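Local coordinates for protein gamma-resorcylate decarboxylase (Polaromonas, PDB 4QRO) that probably catalyses the manganese-dependent, non-oxidative decarboxylation of gamma-resorcylate (2,6-dihydroxybenzoate) to resorcinol, as an amidohydrolase-superfamily enzyme, at residues 64-78 against 100-112. Numbering follows the deposited sequence.
Sequences VQAIADSTRANETAR and ALPMQDPELAARE
Gln104 pushes its amide into the turn before helix 70-78, where NE2 donates to Val64 O (2.9 Å, N-H...O angle 155°), a carbonyl that also takes the backbone N-H of Ile67. Gln104 CB meets Ser70 CB at 3.6 Å, and a bend at chi2 (82°) turns the amide toward the Val64 carbonyl, with OE1 beside Ala73 CB (3.4 Å). NE2 also reaches Gln132 O, and OE1 receives a water that accepts from Gln65 NE2 and Met103 N, so both ends of the amide are held. A leucine here would probably leave Val64 O and Gln132 O without their side-chain donor and the water without the acceptor for its proton. Alongside, the Pro102 ring, centre of an inverse gamma turn, packs on Ala73 through CB and on Ala77, Pro102 CD lying 3.9 Å from Ala77 CB, its CG meeting Asn74 OD1; Val64 CG1 touches Leu101 O. The side chains of Leu108 and Asn74 cross at about a right angle, Leu108 CD1 4.0 Å from Asn74 CB. At the far end Arg78 CG rests on the Glu112 carboxylate (OE1 3.6 Å), a water joins NH1 to OE1, and Arg115 forms the salt bridge to OE2. Asp105 N-caps helix 106-112, accepting from Leu108 N at OD1. The two helix segments run nearly parallel (11°, axes 10.7 Å apart), consecutive outer helices of the amidohydrolase barrel; Gln65 OE1 reaches Asn128 N at the end of strand 125-128, while Leu101 and Met103 pack against that strand and helix 148-157.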
# COMPACT_ATOMS: atom_id res chain seq x y z
N VAL A 64 7.24 19.58 13.30
CA VAL A 64 6.27 20.68 13.35
C VAL A 64 4.83 20.18 13.23
O VAL A 64 3.92 20.77 13.80
CB VAL A 64 6.59 21.77 12.31
CG1 VAL A 64 5.54 22.86 12.28
CG2 VAL A 64 7.96 22.37 12.61
N GLN A 65 4.64 19.05 12.55
CA GLN A 65 3.30 18.51 12.35
C GLN A 65 2.63 17.95 13.60
O GLN A 65 1.40 17.65 13.59
CB GLN A 65 3.34 17.43 11.28
CG GLN A 65 3.37 18.00 9.87
CD GLN A 65 4.64 18.75 9.53
OE1 GLN A 65 5.67 18.15 9.38
NE2 GLN A 65 4.54 20.09 9.38
N ALA A 66 3.42 17.77 14.67
CA ALA A 66 2.93 17.26 15.93
C ALA A 66 2.81 18.39 16.98
O ALA A 66 2.48 18.14 18.12
CB ALA A 66 3.84 16.14 16.44
N ILE A 67 3.05 19.64 16.61
CA ILE A 67 2.94 20.74 17.56
C ILE A 67 1.53 21.35 17.46
O ILE A 67 1.21 22.10 16.54
CB ILE A 67 4.05 21.76 17.33
CG1 ILE A 67 5.43 21.09 17.53
CG2 ILE A 67 3.84 22.97 18.26
CD1 ILE A 67 6.58 21.99 17.10
N ALA A 68 0.70 21.02 18.44
CA ALA A 68 -0.74 21.25 18.34
C ALA A 68 -1.14 22.69 18.57
O ALA A 68 -2.21 23.12 18.15
CB ALA A 68 -1.46 20.33 19.28
N ASP A 69 -0.28 23.47 19.21
CA ASP A 69 -0.54 24.90 19.34
C ASP A 69 0.09 25.59 18.14
O ASP A 69 1.31 25.69 18.06
CB ASP A 69 0.08 25.40 20.64
CG ASP A 69 -0.07 26.90 20.84
OD1 ASP A 69 -0.49 27.62 19.93
OD2 ASP A 69 0.24 27.35 21.96
N SER A 70 -0.74 26.09 17.22
CA SER A 70 -0.25 26.63 15.93
C SER A 70 0.69 27.85 16.09
O SER A 70 1.58 28.07 15.27
CB SER A 70 -1.43 26.97 15.02
OG SER A 70 -2.21 28.03 15.54
N THR A 71 0.51 28.64 17.16
CA THR A 71 1.47 29.70 17.47
C THR A 71 2.86 29.14 17.78
O THR A 71 3.87 29.64 17.28
CB THR A 71 0.97 30.58 18.64
OG1 THR A 71 -0.23 31.24 18.23
CG2 THR A 71 2.02 31.63 19.06
N ARG A 72 2.91 28.07 18.57
CA ARG A 72 4.16 27.38 18.87
C ARG A 72 4.75 26.67 17.64
O ARG A 72 5.97 26.65 17.46
CB ARG A 72 4.02 26.40 20.01
CG ARG A 72 3.77 27.10 21.33
CD ARG A 72 3.61 26.11 22.46
NE ARG A 72 3.67 26.77 23.76
CZ ARG A 72 4.78 27.23 24.33
NH1 ARG A 72 5.97 27.09 23.74
NH2 ARG A 72 4.71 27.82 25.51
N ALA A 73 3.90 26.07 16.81
CA ALA A 73 4.36 25.41 15.57
C ALA A 73 5.09 26.38 14.69
O ALA A 73 6.17 26.09 14.18
CB ALA A 73 3.18 24.80 14.83
N ASN A 74 4.52 27.57 14.54
CA ASN A 74 5.11 28.61 13.74
C ASN A 74 6.49 29.05 14.28
O ASN A 74 7.44 29.19 13.51
CB ASN A 74 4.16 29.79 13.67
CG ASN A 74 4.62 30.86 12.70
OD1 ASN A 74 4.86 30.60 11.52
ND2 ASN A 74 4.78 32.08 13.21
N GLU A 75 6.58 29.23 15.59
CA GLU A 75 7.86 29.56 16.25
C GLU A 75 8.96 28.50 16.04
O GLU A 75 10.10 28.84 15.73
CB GLU A 75 7.62 29.81 17.76
CG GLU A 75 6.81 31.08 18.03
CD GLU A 75 6.21 31.14 19.44
OE1 GLU A 75 5.58 32.16 19.75
OE2 GLU A 75 6.35 30.18 20.23
N THR A 76 8.61 27.22 16.22
CA THR A 76 9.53 26.13 15.99
C THR A 76 9.97 26.08 14.52
O THR A 76 11.15 25.93 14.23
CB THR A 76 8.88 24.79 16.39
OG1 THR A 76 8.45 24.86 17.76
CG2 THR A 76 9.85 23.65 16.24
N ALA A 77 9.02 26.18 13.60
CA ALA A 77 9.35 26.17 12.17
C ALA A 77 10.34 27.31 11.81
O ALA A 77 11.32 27.10 11.10
CB ALA A 77 8.07 26.28 11.33
N ARG A 78 10.09 28.49 12.33
CA ARG A 78 10.94 29.67 12.04
C ARG A 78 12.37 29.48 12.57
O ARG A 78 13.33 29.78 11.86
CB ARG A 78 10.29 30.92 12.61
CG ARG A 78 9.09 31.37 11.77
CD ARG A 78 8.35 32.56 12.36
NE ARG A 78 9.24 33.68 12.63
CZ ARG A 78 9.48 34.72 11.82
NH1 ARG A 78 8.88 34.85 10.64
NH2 ARG A 78 10.32 35.66 12.22
N ALA A 100 10.51 23.67 6.73
CA ALA A 100 9.53 23.20 7.70
C ALA A 100 8.38 24.21 7.78
O ALA A 100 8.59 25.45 7.84
CB ALA A 100 10.21 23.01 9.06
N LEU A 101 7.15 23.72 7.77
CA LEU A 101 5.97 24.59 7.73
C LEU A 101 4.91 24.29 8.79
O LEU A 101 4.60 23.12 9.07
CB LEU A 101 5.30 24.56 6.37
CG LEU A 101 6.11 24.94 5.15
CD1 LEU A 101 5.28 24.62 3.92
CD2 LEU A 101 6.52 26.42 5.20
N PRO A 102 4.34 25.35 9.39
CA PRO A 102 3.30 25.16 10.37
C PRO A 102 1.97 25.02 9.68
O PRO A 102 1.20 25.98 9.60
CB PRO A 102 3.38 26.46 11.20
CG PRO A 102 3.79 27.49 10.20
CD PRO A 102 4.75 26.77 9.29
N MET A 103 1.70 23.82 9.16
CA MET A 103 0.52 23.58 8.33
C MET A 103 -0.78 23.61 9.14
O MET A 103 -1.87 23.60 8.58
CB MET A 103 0.67 22.26 7.59
CG MET A 103 1.84 22.26 6.62
SD MET A 103 1.65 23.29 5.16
CE MET A 103 0.20 22.56 4.38
N GLN A 104 -0.64 23.67 10.46
CA GLN A 104 -1.76 23.96 11.36
C GLN A 104 -2.57 25.17 10.89
O GLN A 104 -3.79 25.19 10.98
CB GLN A 104 -1.23 24.21 12.78
CG GLN A 104 -0.76 22.94 13.49
CD GLN A 104 0.66 22.47 13.14
OE1 GLN A 104 1.39 23.13 12.40
NE2 GLN A 104 1.05 21.32 13.68
N ASP A 105 -1.88 26.18 10.39
CA ASP A 105 -2.51 27.41 9.98
C ASP A 105 -2.13 27.68 8.52
O ASP A 105 -0.96 27.91 8.23
CB ASP A 105 -2.03 28.49 10.92
CG ASP A 105 -2.75 29.82 10.75
OD1 ASP A 105 -2.89 30.29 9.60
OD2 ASP A 105 -3.12 30.44 11.77
N PRO A 106 -3.11 27.63 7.58
CA PRO A 106 -2.77 27.83 6.17
C PRO A 106 -2.06 29.15 5.87
O PRO A 106 -1.14 29.18 5.06
CB PRO A 106 -4.14 27.80 5.49
CG PRO A 106 -4.92 26.86 6.33
CD PRO A 106 -4.50 27.16 7.74
N GLU A 107 -2.49 30.23 6.53
CA GLU A 107 -1.89 31.56 6.33
C GLU A 107 -0.46 31.60 6.82
O GLU A 107 0.42 32.10 6.12
CB GLU A 107 -2.71 32.62 7.06
CG GLU A 107 -2.15 34.04 6.95
CD GLU A 107 -2.88 34.88 5.94
OE1 GLU A 107 -2.62 34.72 4.72
OE2 GLU A 107 -3.71 35.70 6.36
N LEU A 108 -0.22 31.10 8.04
CA LEU A 108 1.15 31.04 8.59
C LEU A 108 2.11 30.19 7.73
O LEU A 108 3.25 30.58 7.51
CB LEU A 108 1.14 30.47 10.02
CG LEU A 108 0.38 31.29 11.08
CD1 LEU A 108 0.48 30.62 12.44
CD2 LEU A 108 0.90 32.72 11.13
N ALA A 109 1.63 29.03 7.28
CA ALA A 109 2.42 28.13 6.42
C ALA A 109 2.81 28.82 5.11
O ALA A 109 3.95 28.73 4.67
CB ALA A 109 1.63 26.85 6.12
N ALA A 110 1.85 29.52 4.51
CA ALA A 110 2.07 30.22 3.24
C ALA A 110 3.08 31.34 3.44
O ALA A 110 4.00 31.51 2.62
CB ALA A 110 0.77 30.77 2.68
N ARG A 111 2.94 32.07 4.55
CA ARG A 111 3.89 33.17 4.85
C ARG A 111 5.30 32.64 5.10
O ARG A 111 6.30 33.23 4.64
CB ARG A 111 3.45 33.99 6.08
CG ARG A 111 2.30 34.96 5.87
CD ARG A 111 2.16 35.85 7.11
NE ARG A 111 0.77 36.11 7.48
CZ ARG A 111 -0.00 37.05 6.94
NH1 ARG A 111 -1.25 37.20 7.37
NH2 ARG A 111 0.45 37.83 5.96
N GLU A 112 5.41 31.54 5.85
CA GLU A 112 6.72 30.97 6.13
C GLU A 112 7.37 30.39 4.87
O GLU A 112 8.57 30.47 4.71
CB GLU A 112 6.67 29.93 7.26
CG GLU A 112 8.03 29.31 7.59
CD GLU A 112 9.04 30.30 8.19
OE1 GLU A 112 8.77 31.52 8.20
OE2 GLU A 112 10.13 29.87 8.64
O HOH W 1 2.19 21.33 10.56
O HOH W 2 7.28 20.87 7.86
O HOH W 3 -2.44 30.23 14.45
O HOH W 4 4.43 32.33 9.40
O HOH W 5 6.97 33.43 8.89